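Local coordinates for Non-structural protein 3 (Porcine deltacoronavirus, PDB 6LN0), which probably cleaves the viral replicase polyprotein through a papain-like peptidase domain that binds zinc, and also carries a macro domain, at residues Thr332-Thr337 and Cys363-Pro368; Thr342-Val347 and Gly376-Gly381. All coordinates share one frame; numbering follows the deposited sequence.

Contact 1 of 2, residues Thr332-Thr337 and Cys363-Pro368; sequences TACCNT and CDVWTP. With ZN (zinc ion), chain B.
Cys-334 and Cys-335 on one side and Cys-363 on the other hold a single zinc ion, each SG lying 2.3 Å from the metal. Sharing the ion draws the sulfurs close, with Cys-335 SG and Cys-363 SG 3.6 Å apart. Cys-334 and Cys-335 both carry SG between the backbone N and the carbonyl carbon (chi1 46° and 51°), which turns two successive residues onto the same ion. Cys-360 supplies the fourth sulfur, and the four cysteines form a zinc site, consistent with the zinc finger of the fingers subdomain in coronavirus papain-like proteases. Here a turn linking strands 327-332 and 338-346 contributes one pair of ligands, and the hairpin of strands 358-360 and 365-371 the other; Asp-364 and Val-365 form a G1 beta bulge opposite Cys-360. Behind the sulfurs stands Thr-367, its CB 3.6 Å from Cys-334 SG. With OG1 anti to the backbone N (chi1 177°), its hydroxyl bonds to Pro-368 O at 2.7 Å, in the carbonyl plane and on a lone pair, while accepting a weak bond from Cys-334 N. Pro-368 O takes a second donor, Ala-333 N at 2.9 Å, tilted out of that plane; the Ala-333 bond is the one that crosses, and the Thr-367 hydroxyl shares its acceptor. Farther out, Thr-332 OG1 receives Thr-337 N at 3.0 Å and, weakly, Cys-335 N, holding the turn closed behind its two ligands. The methyl of the same threonine, CG2, meets Thr-367 CG2 at 3.9 Å, the two side chains crossing at about a right angle.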
ATOM      1  N   THR A 332      -3.430  18.891  46.868  1.00 35.09           N
ATOM      2  CA  THR A 332      -2.110  18.456  47.300  1.00 39.35           C
ATOM      3  C   THR A 332      -1.996  18.511  48.822  1.00 42.04           C
ATOM      4  O   THR A 332      -2.701  19.263  49.499  1.00 45.13           O
ATOM      5  CB  THR A 332      -1.022  19.315  46.647  1.00 44.30           C
ATOM      6  OG1 THR A 332      -1.248  20.701  46.929  1.00 40.39           O
ATOM      7  CG2 THR A 332      -1.017  19.126  45.133  1.00 37.11           C
ATOM      8  N   ALA A 333      -1.128  17.669  49.365  1.00 45.17           N
ATOM      9  CA  ALA A 333      -0.825  17.738  50.788  1.00 38.87           C
ATOM     10  C   ALA A 333       0.130  18.883  51.096  1.00 45.90           C
ATOM     11  O   ALA A 333       0.062  19.476  52.176  1.00 52.24           O
ATOM     12  CB  ALA A 333      -0.238  16.416  51.268  1.00 36.29           C
ATOM     13  N   CYS A 334       0.979  19.249  50.145  1.00 47.82           N
ATOM     14  CA  CYS A 334       1.962  20.295  50.398  1.00 51.69           C
ATOM     15  C   CYS A 334       1.311  21.675  50.495  1.00 49.79           C
ATOM     16  O   CYS A 334       1.624  22.445  51.409  1.00 62.18           O
ATOM     17  CB  CYS A 334       3.024  20.284  49.306  1.00 54.76           C
ATOM     18  SG  CYS A 334       2.311  20.174  47.675  1.00 46.91           S
ATOM     19  N   CYS A 335       0.399  22.026  49.580  1.00 47.64           N
ATOM     20  CA  CYS A 335      -0.167  23.369  49.631  1.00 45.06           C
ATOM     21  C   CYS A 335      -1.675  23.430  49.413  1.00 45.20           C
ATOM     22  O   CYS A 335      -2.205  24.531  49.240  1.00 47.29           O
ATOM     23  CB  CYS A 335       0.525  24.264  48.585  1.00 44.18           C
ATOM     24  SG  CYS A 335       0.618  23.620  46.904  1.00 46.35           S
ATOM     25  N   ASN A 336      -2.388  22.304  49.440  1.00 45.72           N
ATOM     26  CA  ASN A 336      -3.843  22.277  49.200  1.00 45.88           C
ATOM     27  C   ASN A 336      -4.243  23.020  47.918  1.00 45.07           C
ATOM     28  O   ASN A 336      -5.167  23.848  47.890  1.00 45.72           O
ATOM     29  CB  ASN A 336      -4.581  22.809  50.421  1.00 44.22           C
ATOM     30  CG  ASN A 336      -4.251  21.996  51.652  1.00 54.68           C
ATOM     31  OD1 ASN A 336      -3.343  22.345  52.414  1.00 57.01           O
ATOM     32  ND2 ASN A 336      -4.932  20.861  51.818  1.00 53.72           N
ATOM     33  N   THR A 337      -3.523  22.720  46.842  1.00 39.86           N
ATOM     34  CA  THR A 337      -3.932  23.150  45.513  1.00 43.21           C
ATOM     35  C   THR A 337      -4.831  22.083  44.893  1.00 37.96           C
ATOM     36  O   THR A 337      -4.561  20.888  45.016  1.00 38.61           O
ATOM     37  CB  THR A 337      -2.700  23.416  44.664  1.00 46.49           C
ATOM     38  OG1 THR A 337      -2.010  24.546  45.217  1.00 48.11           O
ATOM     39  CG2 THR A 337      -3.083  23.712  43.195  1.00 47.09           C
ATOM     40  N   CYS A 363       5.506  24.148  44.903  1.00 54.81           N
ATOM     41  CA  CYS A 363       6.455  23.845  45.969  1.00 47.98           C
ATOM     42  C   CYS A 363       7.643  23.008  45.510  1.00 60.83           C
ATOM     43  O   CYS A 363       8.557  22.764  46.310  1.00 56.17           O
ATOM     44  CB  CYS A 363       5.770  23.072  47.104  1.00 51.47           C
ATOM     45  SG  CYS A 363       4.103  23.579  47.611  1.00 55.73           S
ATOM     46  N   ASP A 364       7.616  22.501  44.281  1.00 59.81           N
ATOM     47  CA  ASP A 364       8.684  21.674  43.737  1.00 58.21           C
ATOM     48  C   ASP A 364       8.988  20.482  44.640  1.00 52.52           C
ATOM     49  O   ASP A 364      10.102  20.311  45.123  1.00 53.47           O
ATOM     50  CB  ASP A 364       9.948  22.499  43.492  1.00 63.67           C
ATOM     51  CG  ASP A 364      11.025  21.705  42.785  1.00 67.34           C
ATOM     52  OD1 ASP A 364      10.660  20.755  42.049  1.00 65.33           O
ATOM     53  OD2 ASP A 364      12.225  22.019  42.983  1.00 70.20           O
ATOM     54  N   VAL A 365       7.963  19.649  44.848  1.00 50.14           N
ATOM     55  CA  VAL A 365       8.088  18.400  45.588  1.00 45.92           C
ATOM     56  C   VAL A 365       7.116  17.389  45.000  1.00 47.33           C
ATOM     57  O   VAL A 365       6.099  17.746  44.401  1.00 47.88           O
ATOM     58  CB  VAL A 365       7.784  18.558  47.100  1.00 51.74           C
ATOM     59  CG1 VAL A 365       8.904  19.270  47.793  1.00 61.67           C
ATOM     60  CG2 VAL A 365       6.485  19.316  47.289  1.00 49.51           C
ATOM     61  N   TRP A 366       7.428  16.111  45.206  1.00 48.27           N
ATOM     62  CA  TRP A 366       6.506  15.012  44.955  1.00 48.06           C
ATOM     63  C   TRP A 366       5.669  14.812  46.215  1.00 49.59           C
ATOM     64  O   TRP A 366       6.185  14.375  47.247  1.00 50.86           O
ATOM     65  CB  TRP A 366       7.274  13.751  44.565  1.00 39.93           C
ATOM     66  CG  TRP A 366       7.811  13.888  43.187  1.00 49.37           C
ATOM     67  CD1 TRP A 366       9.038  14.359  42.837  1.00 48.37           C
ATOM     68  CD2 TRP A 366       7.116  13.603  41.951  1.00 45.59           C
ATOM     69  NE1 TRP A 366       9.163  14.374  41.465  1.00 53.67           N
ATOM     70  CE2 TRP A 366       8.004  13.913  40.896  1.00 46.03           C
ATOM     71  CE3 TRP A 366       5.837  13.118  41.638  1.00 42.15           C
ATOM     72  CZ2 TRP A 366       7.653  13.754  39.531  1.00 51.71           C
ATOM     73  CZ3 TRP A 366       5.482  12.960  40.283  1.00 44.08           C
ATOM     74  CH2 TRP A 366       6.395  13.277  39.246  1.00 41.34           C
ATOM     75  N   THR A 367       4.369  15.138  46.126  1.00 49.38           N
ATOM     76  CA  THR A 367       3.476  15.239  47.268  1.00 39.38           C
ATOM     77  C   THR A 367       2.382  14.183  47.226  1.00 43.82           C
ATOM     78  O   THR A 367       1.920  13.814  46.144  1.00 46.78           O
ATOM     79  CB  THR A 367       2.812  16.612  47.311  1.00 45.07           C
ATOM     80  OG1 THR A 367       1.896  16.646  48.403  1.00 47.55           O
ATOM     81  CG2 THR A 367       2.031  16.871  46.016  1.00 41.35           C
ATOM     82  N   PRO A 368       1.941  13.687  48.378  1.00 47.61           N
ATOM     83  CA  PRO A 368       0.674  12.944  48.414  1.00 41.28           C
ATOM     84  C   PRO A 368      -0.514  13.876  48.215  1.00 41.39           C
ATOM     85  O   PRO A 368      -0.353  15.105  48.159  1.00 38.95           O
ATOM     86  CB  PRO A 368       0.677  12.310  49.814  1.00 45.52           C
ATOM     87  CG  PRO A 368       2.086  12.381  50.271  1.00 42.11           C
ATOM     88  CD  PRO A 368       2.630  13.645  49.680  1.00 40.25           C
TER
HETATM   89 ZN    ZN B 501       2.405  22.228  46.734  1.00 48.75          ZN

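Contact 2 of 2, residues Thr342-Val347 and Gly376-Gly381; sequences TGVISV and GAVAIG
Ile-345 and Ser-346 pair in parallel with Ala-379 and Ile-380, and three backbone hydrogen bonds join the strands. Ile-345 uses both of its polar backbone atoms: its N gives to Val-378 O at 2.8 Å, almost straight at 171°, and its O receives Ile-380 N, also at 2.8 Å. Val-347 N to Ile-380 O, 2.9 Å, completes the ladder, and Ala-379 CA adds a CA-H...O contact to Ile-345 O. On the face bearing Ile-345 and Ala-379 the packing is buried. Ile-345 CD1 reaches the methyl CB of Ala-377 at 4.0 Å, while Val-347 CG2 rests on Ala-379 CB; Phe-328 of strand 327-332 touches both Ile-345 and Ala-377. Val-344 and Val-378 run alongside each other, CG1 to CG1 at 3.8 Å, beneath helix 313-322, where Val-321 touches both. The Ser-346 and Ile-380 pair is the open end. Ser-346 is exposed and meets Ile-380 CG1 with its CB at van der Waals distance, whereas Ile-380 swings CG1 between its backbone N and carbonyl carbon (chi1 52°). That turn lays CG1 against the facing backbone, 3.4 Å from Ile-345 O and 3.7 Å from Ser-346 CA. This is the parallel junction in an otherwise antiparallel eight-stranded sheet. With only aliphatic groups meeting between side chains, the strand register is set by the three amide bonds, and close, nonpolar contacts line both faces of the pairing.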
ATOM      1  N   THR A 342      -5.861  13.034  34.361  1.00 35.06           N
ATOM      2  CA  THR A 342      -6.367  11.914  33.594  1.00 37.34           C
ATOM      3  C   THR A 342      -5.188  11.035  33.220  1.00 31.17           C
ATOM      4  O   THR A 342      -4.048  11.497  33.178  1.00 29.20           O
ATOM      5  CB  THR A 342      -7.103  12.398  32.345  1.00 38.24           C
ATOM      6  OG1 THR A 342      -6.128  12.853  31.425  1.00 37.23           O
ATOM      7  CG2 THR A 342      -7.984  13.565  32.686  1.00 35.86           C
ATOM      8  N   GLY A 343      -5.467   9.765  32.947  1.00 31.42           N
ATOM      9  CA  GLY A 343      -4.401   8.828  32.644  1.00 30.03           C
ATOM     10  C   GLY A 343      -3.687   8.366  33.906  1.00 42.11           C
ATOM     11  O   GLY A 343      -4.099   8.647  35.048  1.00 37.74           O
ATOM     12  N   VAL A 344      -2.586   7.650  33.687  1.00 37.18           N
ATOM     13  CA  VAL A 344      -1.769   7.178  34.790  1.00 36.88           C
ATOM     14  C   VAL A 344      -0.952   8.336  35.357  1.00 39.73           C
ATOM     15  O   VAL A 344      -0.698   9.332  34.687  1.00 39.16           O
ATOM     16  CB  VAL A 344      -0.846   6.026  34.345  1.00 39.89           C
ATOM     17  CG1 VAL A 344      -1.632   4.864  33.778  1.00 33.86           C
ATOM     18  CG2 VAL A 344       0.150   6.546  33.339  1.00 39.48           C
ATOM     19  N   ILE A 345      -0.525   8.194  36.617  1.00 39.60           N
ATOM     20  CA  ILE A 345       0.445   9.109  37.197  1.00 36.82           C
ATOM     21  C   ILE A 345       1.835   8.556  36.969  1.00 37.46           C
ATOM     22  O   ILE A 345       2.140   7.421  37.345  1.00 43.47           O
ATOM     23  CB  ILE A 345       0.211   9.312  38.696  1.00 41.22           C
ATOM     24  CG1 ILE A 345      -1.258   9.536  39.013  1.00 43.83           C
ATOM     25  CG2 ILE A 345       1.070  10.471  39.177  1.00 40.65           C
ATOM     26  CD1 ILE A 345      -1.489   9.648  40.537  1.00 40.97           C
ATOM     27  N   SER A 346       2.691   9.365  36.413  1.00 42.36           N
ATOM     28  CA  SER A 346       4.056   8.965  36.128  1.00 44.57           C
ATOM     29  C   SER A 346       4.903   9.576  37.244  1.00 40.40           C
ATOM     30  O   SER A 346       5.271  10.749  37.185  1.00 41.97           O
ATOM     31  CB  SER A 346       4.447   9.427  34.725  1.00 35.81           C
ATOM     32  OG  SER A 346       5.836   9.660  34.618  1.00 52.80           O
ATOM     33  N   VAL A 347       5.166   8.797  38.291  1.00 40.96           N
ATOM     34  CA  VAL A 347       5.854   9.316  39.477  1.00 43.73           C
ATOM     35  C   VAL A 347       7.340   9.151  39.184  1.00 47.08           C
ATOM     36  O   VAL A 347       7.929   8.089  39.397  1.00 46.70           O
ATOM     37  CB  VAL A 347       5.432   8.605  40.758  1.00 45.78           C
ATOM     38  CG1 VAL A 347       6.052   9.307  41.968  1.00 42.93           C
ATOM     39  CG2 VAL A 347       3.917   8.511  40.861  1.00 37.33           C
ATOM     40  N   GLY A 376     -10.054   5.728  41.385  1.00 53.89           N
ATOM     41  CA  GLY A 376      -8.718   5.379  41.812  1.00 49.14           C
ATOM     42  C   GLY A 376      -7.703   5.955  40.852  1.00 48.21           C
ATOM     43  O   GLY A 376      -8.033   6.751  39.973  1.00 45.76           O
ATOM     44  N   ALA A 377      -6.454   5.534  41.017  1.00 46.78           N
ATOM     45  CA  ALA A 377      -5.399   6.012  40.140  1.00 43.44           C
ATOM     46  C   ALA A 377      -4.324   4.945  40.016  1.00 46.66           C
ATOM     47  O   ALA A 377      -4.031   4.244  40.988  1.00 44.74           O
ATOM     48  CB  ALA A 377      -4.797   7.318  40.664  1.00 42.44           C
ATOM     49  N   VAL A 378      -3.762   4.811  38.810  1.00 42.35           N
ATOM     50  CA  VAL A 378      -2.597   3.973  38.558  1.00 38.91           C
ATOM     51  C   VAL A 378      -1.365   4.850  38.614  1.00 40.34           C
ATOM     52  O   VAL A 378      -1.346   5.935  38.030  1.00 43.13           O
ATOM     53  CB  VAL A 378      -2.679   3.265  37.192  1.00 41.62           C
ATOM     54  CG1 VAL A 378      -1.326   2.656  36.834  1.00 37.72           C
ATOM     55  CG2 VAL A 378      -3.761   2.212  37.206  1.00 44.99           C
ATOM     56  N   ALA A 379      -0.323   4.378  39.291  1.00 39.75           N
ATOM     57  CA  ALA A 379       0.943   5.090  39.366  1.00 40.66           C
ATOM     58  C   ALA A 379       2.023   4.214  38.767  1.00 39.77           C
ATOM     59  O   ALA A 379       1.995   2.993  38.933  1.00 44.51           O
ATOM     60  CB  ALA A 379       1.304   5.447  40.817  1.00 40.16           C
ATOM     61  N   ILE A 380       2.960   4.825  38.054  1.00 41.54           N
ATOM     62  CA  ILE A 380       4.066   4.087  37.466  1.00 41.92           C
ATOM     63  C   ILE A 380       5.360   4.729  37.918  1.00 42.07           C
ATOM     64  O   ILE A 380       5.457   5.952  38.057  1.00 47.09           O
ATOM     65  CB  ILE A 380       4.019   3.990  35.915  1.00 40.24           C
ATOM     66  CG1 ILE A 380       3.852   5.349  35.253  1.00 44.47           C
ATOM     67  CG2 ILE A 380       2.949   3.000  35.452  1.00 34.38           C
ATOM     68  CD1 ILE A 380       4.166   5.299  33.731  1.00 44.93           C
ATOM     69  N   GLY A 381       6.345   3.878  38.155  1.00 45.30           N
ATOM     70  CA  GLY A 381       7.668   4.274  38.592  1.00 44.00           C
ATOM     71  C   GLY A 381       8.435   2.998  38.839  1.00 42.23           C
ATOM     72  O   GLY A 381       7.965   1.916  38.490  1.00 43.22           O
TER

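Both contacts belong to the same mixed sheet of the papain-like peptidase region, their centres 16 Å apart. Their segments alternate along the chain: 332-337, then 342-347, then 363-368, then 376-381. Strand 338-346 leaves the first zinc turn and runs to contact 2, while strand 365-371 leaves the second and is followed by strand 376-383, which returns to pair with 338-346. The contacts also touch directly, since the indole of Trp-366 packs on the backbone of Ser-346 and Val-347, with CH2 3.5 Å from Ser-346 O. The zinc-bound turns and the parallel pairing are thus parts of one sheet, and the metal site is built on the sheet of the peptidase region.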